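Local coordinates for protein methylglyoxal reductase (NADPH-dependent) (Candida albicans SC5314, PDB 6KWS) that probably reduces methylglyoxal at the expense of NADPH, acting as an oxidoreductase of the epimerase/dehydratase family with a Rossmann-type fold, at residues A[2-7]-A[24-29]; A[74-79]-A[117-122]. The protein carries 1 engineered substitution. All blocks are in the same frame, centred on the assembly; numbering follows the deposited sequence.

Contact 1. Residues A[2-7]-A[24-29]; sequences ITVIVS and KNYQVI
The phenol ring of Tyr26 meets the carbonyl oxygen Ile2 O at its edge, in the ring plane, while two methyl groups come up to it obliquely. Ile2 CG2 lies 3.5 Å from Tyr26 CE1, the two side chains running side by side, and Val4 CG2 is 3.9 Å from Tyr26 CD1. With chi1 at 169° the longer CG1 branch of Ile2 swings opposite the backbone N, and the CG2 methyl is the branch that meets the ring. Leu21 of helix 12-23 also touches the Tyr26 side chain, and a large aromatic suits this joint between helix and strand.

Beyond the ring, strands 3-7 and 27-29 run parallel with a 27° twist. Ile2 O serves both the ring edge and the amide of Gln27; the bonds then alternate between the strands, Val4 N giving to Gln27 O at 2.7 Å, Ile29 N to Val4 O and Val6 N to Ile29 O. Val4, Val6 and Val28 form the face packed beneath helix 12-23, Val6 CG2 meeting Val28 CG1 at 4.2 Å; on the other face, Thr3 CG2 rests 3.6 Å from Ile29 CD1. Beta-branched residues suit these extended positions. This is the first beta-alpha-beta unit of the Rossmann fold, and Val6 lies near the NADPH-binding Leu81. Since the four hydrogen bonds join backbone groups, the main chain fixes the register, and the side chains contribute mainly apolar packing.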
loop_
_atom_site.group_PDB
_atom_site.type_symbol
_atom_site.label_atom_id
_atom_site.label_comp_id
_atom_site.label_asym_id
_atom_site.label_seq_id
_atom_site.Cartn_x
_atom_site.Cartn_y
_atom_site.Cartn_z
ATOM N N ILE A 2 5.184 5.178 23.794
ATOM C CA ILE A 2 3.854 5.299 23.193
ATOM C C ILE A 2 3.548 4.100 22.292
ATOM O O ILE A 2 4.430 3.537 21.639
ATOM C CB ILE A 2 3.754 6.656 22.462
ATOM C CG1 ILE A 2 2.513 6.765 21.592
ATOM C CG2 ILE A 2 4.991 6.936 21.670
ATOM C CD1 ILE A 2 2.391 8.137 20.940
ATOM N N THR A 3 2.280 3.693 22.276
ATOM C CA THR A 3 1.841 2.395 21.777
ATOM C C THR A 3 1.039 2.551 20.489
ATOM O O THR A 3 0.115 3.369 20.421
ATOM C CB THR A 3 0.985 1.679 22.837
ATOM O OG1 THR A 3 1.809 1.297 23.944
ATOM C CG2 THR A 3 0.290 0.438 22.280
ATOM N N VAL A 4 1.347 1.717 19.493
ATOM C CA VAL A 4 0.744 1.802 18.168
ATOM C C VAL A 4 0.105 0.468 17.823
ATOM O O VAL A 4 0.751 -0.577 17.950
ATOM C CB VAL A 4 1.785 2.183 17.105
ATOM C CG1 VAL A 4 1.141 2.185 15.744
ATOM C CG2 VAL A 4 2.372 3.552 17.422
ATOM N N ILE A 5 -1.147 0.504 17.364
ATOM C CA ILE A 5 -1.823 -0.679 16.840
ATOM C C ILE A 5 -1.706 -0.692 15.321
ATOM O O ILE A 5 -2.005 0.308 14.655
ATOM C CB ILE A 5 -3.297 -0.732 17.260
ATOM C CG1 ILE A 5 -3.434 -0.564 18.768
ATOM C CG2 ILE A 5 -3.906 -2.054 16.813
ATOM C CD1 ILE A 5 -4.878 -0.648 19.250
ATOM N N VAL A 6 -1.300 -1.830 14.769
ATOM C CA VAL A 6 -1.145 -1.996 13.336
ATOM C C VAL A 6 -1.951 -3.218 12.933
ATOM O O VAL A 6 -1.670 -4.330 13.394
ATOM C CB VAL A 6 0.330 -2.161 12.935
ATOM C CG1 VAL A 6 0.428 -2.446 11.439
ATOM C CG2 VAL A 6 1.169 -0.907 13.326
ATOM N N SER A 7 -2.948 -3.025 12.080
ATOM C CA SER A 7 -3.743 -4.145 11.606
ATOM C C SER A 7 -3.106 -4.767 10.375
ATOM O O SER A 7 -2.480 -4.077 9.565
ATOM C CB SER A 7 -5.165 -3.706 11.268
ATOM O OG SER A 7 -5.133 -2.776 10.202
ATOM N N LYS A 24 12.090 2.858 16.168
ATOM C CA LYS A 24 11.876 4.117 16.866
ATOM C C LYS A 24 11.335 3.892 18.277
ATOM O O LYS A 24 10.737 4.795 18.862
ATOM C CB LYS A 24 10.942 5.024 16.056
ATOM C CG LYS A 24 11.602 5.661 14.829
ATOM C CD LYS A 24 10.599 6.180 13.790
ATOM C CE LYS A 24 10.895 7.627 13.424
ATOM N NZ LYS A 24 10.707 7.940 11.972
ATOM N N ASN A 25 11.519 2.689 18.817
ATOM C CA ASN A 25 11.154 2.354 20.194
ATOM C C ASN A 25 9.686 2.655 20.510
ATOM O O ASN A 25 9.355 3.064 21.627
ATOM C CB ASN A 25 12.087 3.055 21.194
ATOM C CG ASN A 25 13.574 2.811 20.882
ATOM O OD1 ASN A 25 14.006 1.667 20.661
ATOM N ND2 ASN A 25 14.355 3.893 20.844
ATOM N N TYR A 26 8.791 2.446 19.549
ATOM C CA TYR A 26 7.375 2.373 19.878
ATOM C C TYR A 26 7.020 0.982 20.385
ATOM O O TYR A 26 7.693 -0.009 20.085
ATOM C CB TYR A 26 6.501 2.694 18.671
ATOM C CG TYR A 26 6.562 4.125 18.211
ATOM C CD1 TYR A 26 5.734 5.097 18.785
ATOM C CD2 TYR A 26 7.432 4.509 17.184
ATOM C CE1 TYR A 26 5.774 6.403 18.351
ATOM C CE2 TYR A 26 7.478 5.817 16.744
ATOM C CZ TYR A 26 6.647 6.759 17.333
ATOM O OH TYR A 26 6.695 8.064 16.905
ATOM N N GLN A 27 5.950 0.905 21.159
ATOM C CA GLN A 27 5.385 -0.390 21.500
ATOM C C GLN A 27 4.331 -0.713 20.450
ATOM O O GLN A 27 3.385 0.058 20.246
ATOM C CB GLN A 27 4.817 -0.400 22.922
ATOM C CG GLN A 27 5.910 -0.592 23.979
ATOM C CD GLN A 27 5.402 -1.242 25.254
ATOM O OE1 GLN A 27 5.047 -0.554 26.224
ATOM N NE2 GLN A 27 5.360 -2.579 25.260
ATOM N N VAL A 28 4.521 -1.825 19.751
ATOM C CA VAL A 28 3.683 -2.187 18.618
ATOM C C VAL A 28 2.790 -3.352 19.010
ATOM O O VAL A 28 3.256 -4.348 19.573
ATOM C CB VAL A 28 4.530 -2.530 17.386
ATOM C CG1 VAL A 28 3.633 -2.736 16.171
ATOM C CG2 VAL A 28 5.520 -1.413 17.147
ATOM N N ILE A 29 1.508 -3.214 18.719
ATOM C CA ILE A 29 0.555 -4.302 18.816
ATOM C C ILE A 29 0.038 -4.543 17.411
ATOM O O ILE A 29 -0.712 -3.723 16.863
ATOM C CB ILE A 29 -0.597 -3.989 19.774
ATOM C CG1 ILE A 29 -0.061 -3.608 21.149
ATOM C CG2 ILE A 29 -1.557 -5.176 19.843
ATOM C CD1 ILE A 29 -1.098 -2.915 21.997
#

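Contact 2. Residues A[74-79]-A[117-122]; sequences EAKVFL and NIEKVV
Backbone hydrogen bonding begins at Lys76 O, which accepts from two successive amides: Glu119 N at 2.8 Å and, more distantly, Lys120 N at 3.3 Å. The register slips by one residue here, Lys76 standing beside Ile118 but Val77 beside Lys120, so that Glu119 is the extra residue before regular pairing starts. Phe78 N is then bonded to Lys120 O in the carbonyl plane and Val122 N to Phe78 O, both at 3.0 Å.

The strands concerned, 75-80 and 120-124, are neighbours in the parallel part of the mixed Rossmann sheet. The chain passes between them through helix 92-114, and helix 240-252 packs over the face bearing Val77, Leu79 and Val122.

Apolar packing differs on the two faces. Leu79 and Val122 lie alongside each other, Leu79 CD2 being 3.5 Å from Val122 CB. On the other face Ile118 folds its chain (chi2 -61°) to bring CD1 within 3.7 Å of Ala75 CB, where a small methyl leaves room for the longer branch. Phe78 CB lies 4.3 Å from Val121 CG2, whereas its ring leads away from this neighbour to stack edge-to-face with Phe65.

Charge plays a looser part. Lys76 and Glu119 lie side by side and point the same way, both bent, the lysine's aliphatic chain against the carboxylate. With Lys76 NZ 4.3 Å from Glu119 OE2, they are probably attracted without forming a salt bridge, as suits long side chains where both residues are at least partly exposed.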
loop_
_atom_site.group_PDB
_atom_site.type_symbol
_atom_site.label_atom_id
_atom_site.label_comp_id
_atom_site.label_asym_id
_atom_site.label_seq_id
_atom_site.Cartn_x
_atom_site.Cartn_y
_atom_site.Cartn_z
ATOM N N GLU A 74 -4.267 2.042 26.212
ATOM C CA GLU A 74 -3.128 2.951 26.173
ATOM C C GLU A 74 -2.657 3.246 24.750
ATOM O O GLU A 74 -1.702 4.016 24.568
ATOM C CB GLU A 74 -1.963 2.397 27.019
ATOM C CG GLU A 74 -1.224 1.123 26.528
ATOM C CD GLU A 74 -2.101 -0.128 26.395
ATOM O OE1 GLU A 74 -1.661 -1.094 25.713
ATOM O OE2 GLU A 74 -3.215 -0.154 26.970
ATOM N N ALA A 75 -3.296 2.649 23.742
ATOM C CA ALA A 75 -2.935 2.912 22.355
ATOM C C ALA A 75 -3.333 4.333 21.955
ATOM O O ALA A 75 -4.479 4.745 22.148
ATOM C CB ALA A 75 -3.608 1.893 21.439
ATOM N N LYS A 76 -2.381 5.076 21.392
ATOM C CA LYS A 76 -2.617 6.429 20.913
ATOM C C LYS A 76 -2.804 6.509 19.405
ATOM O O LYS A 76 -3.421 7.466 18.923
ATOM C CB LYS A 76 -1.455 7.338 21.315
ATOM C CG LYS A 76 -1.209 7.373 22.816
ATOM C CD LYS A 76 -1.621 8.718 23.392
ATOM C CE LYS A 76 -1.646 8.714 24.919
ATOM N NZ LYS A 76 -0.530 9.515 25.500
ATOM N N VAL A 77 -2.277 5.544 18.657
ATOM C CA VAL A 77 -2.282 5.570 17.202
ATOM C C VAL A 77 -2.856 4.259 16.703
ATOM O O VAL A 77 -2.521 3.190 17.226
ATOM C CB VAL A 77 -0.866 5.778 16.631
ATOM C CG1 VAL A 77 -0.900 5.662 15.129
ATOM C CG2 VAL A 77 -0.318 7.125 17.028
ATOM N N PHE A 78 -3.708 4.334 15.688
ATOM C CA PHE A 78 -4.193 3.145 15.001
ATOM C C PHE A 78 -3.814 3.243 13.524
ATOM O O PHE A 78 -4.398 4.040 12.779
ATOM C CB PHE A 78 -5.702 2.989 15.174
ATOM C CG PHE A 78 -6.252 1.670 14.659
ATOM C CD1 PHE A 78 -6.413 1.448 13.298
ATOM C CD2 PHE A 78 -6.652 0.676 15.542
ATOM C CE1 PHE A 78 -6.932 0.255 12.833
ATOM C CE2 PHE A 78 -7.184 -0.515 15.080
ATOM C CZ PHE A 78 -7.324 -0.726 13.726
ATOM N N LEU A 79 -2.848 2.424 13.101
ATOM C CA LEU A 79 -2.453 2.307 11.699
ATOM C C LEU A 79 -3.237 1.166 11.061
ATOM O O LEU A 79 -3.008 -0.004 11.379
ATOM C CB LEU A 79 -0.959 2.049 11.574
ATOM C CG LEU A 79 -0.035 3.070 12.214
ATOM C CD1 LEU A 79 1.396 2.677 11.960
ATOM C CD2 LEU A 79 -0.316 4.414 11.641
ATOM N N ASN A 117 -8.399 6.415 23.859
ATOM C CA ASN A 117 -7.175 7.188 23.784
ATOM C C ASN A 117 -6.620 7.322 22.379
ATOM O O ASN A 117 -5.567 7.948 22.212
ATOM C CB ASN A 117 -6.115 6.572 24.681
ATOM C CG ASN A 117 -6.321 6.926 26.117
ATOM O OD1 ASN A 117 -7.088 6.268 26.819
ATOM N ND2 ASN A 117 -5.652 7.993 26.569
ATOM N N ILE A 118 -7.285 6.746 21.375
ATOM C CA ILE A 118 -6.799 6.802 19.998
ATOM C C ILE A 118 -6.934 8.240 19.506
ATOM O O ILE A 118 -8.046 8.759 19.379
ATOM C CB ILE A 118 -7.559 5.833 19.086
ATOM C CG1 ILE A 118 -7.222 4.372 19.410
ATOM C CG2 ILE A 118 -7.238 6.128 17.646
ATOM C CD1 ILE A 118 -5.755 4.030 19.233
ATOM N N GLU A 119 -5.797 8.884 19.231
ATOM C CA GLU A 119 -5.771 10.270 18.797
ATOM C C GLU A 119 -5.442 10.439 17.322
ATOM O O GLU A 119 -5.789 11.475 16.739
ATOM C CB GLU A 119 -4.757 11.054 19.627
ATOM C CG GLU A 119 -5.121 11.098 21.092
ATOM C CD GLU A 119 -3.898 11.033 22.026
ATOM O OE1 GLU A 119 -2.798 11.497 21.628
ATOM O OE2 GLU A 119 -4.052 10.516 23.158
ATOM N N LYS A 120 -4.790 9.456 16.708
ATOM C CA LYS A 120 -4.433 9.543 15.304
ATOM C C LYS A 120 -4.755 8.212 14.647
ATOM O O LYS A 120 -4.550 7.152 15.239
ATOM C CB LYS A 120 -2.951 9.934 15.119
ATOM C CG LYS A 120 -2.749 11.454 15.196
ATOM C CD LYS A 120 -1.317 11.810 15.547
ATOM C CE LYS A 120 -1.133 13.297 15.832
ATOM N NZ LYS A 120 -0.791 14.020 14.583
ATOM N N VAL A 121 -5.297 8.279 13.438
ATOM C CA VAL A 121 -5.651 7.101 12.661
ATOM C C VAL A 121 -5.070 7.271 11.269
ATOM O O VAL A 121 -5.286 8.307 10.631
ATOM C CB VAL A 121 -7.177 6.909 12.601
ATOM C CG1 VAL A 121 -7.531 5.779 11.668
ATOM C CG2 VAL A 121 -7.715 6.641 14.000
ATOM N N VAL A 122 -4.329 6.273 10.798
ATOM C CA VAL A 122 -3.801 6.283 9.436
ATOM C C VAL A 122 -4.331 5.070 8.675
ATOM O O VAL A 122 -4.231 3.933 9.153
ATOM C CB VAL A 122 -2.265 6.308 9.427
ATOM C CG1 VAL A 122 -1.749 6.476 7.996
ATOM C CG2 VAL A 122 -1.759 7.418 10.346
#

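From the N terminus the chain runs along strand 3-7, returns through helix 12-23 and enters strand 27-32 in the same direction as the first, so contact 1 closes the first beta-alpha-beta loop. Only later does strand 75-80 open contact 2, which closes the longer excursion through helix 92-114 when strand 120-124 arrives. The loops therefore follow in series, neither nested nor crossed. In space they join directly: strand 3-7 lies between strands 27-32 and 75-80, with probable hydrogen bonds from Ile5 to Val77 and Leu79. Val4 packs on Leu79 on one face and Ile5 on Ala75 on the other. With the Ile5 bonds between them, the contacts span four adjacent parallel strands of the mixed sheet.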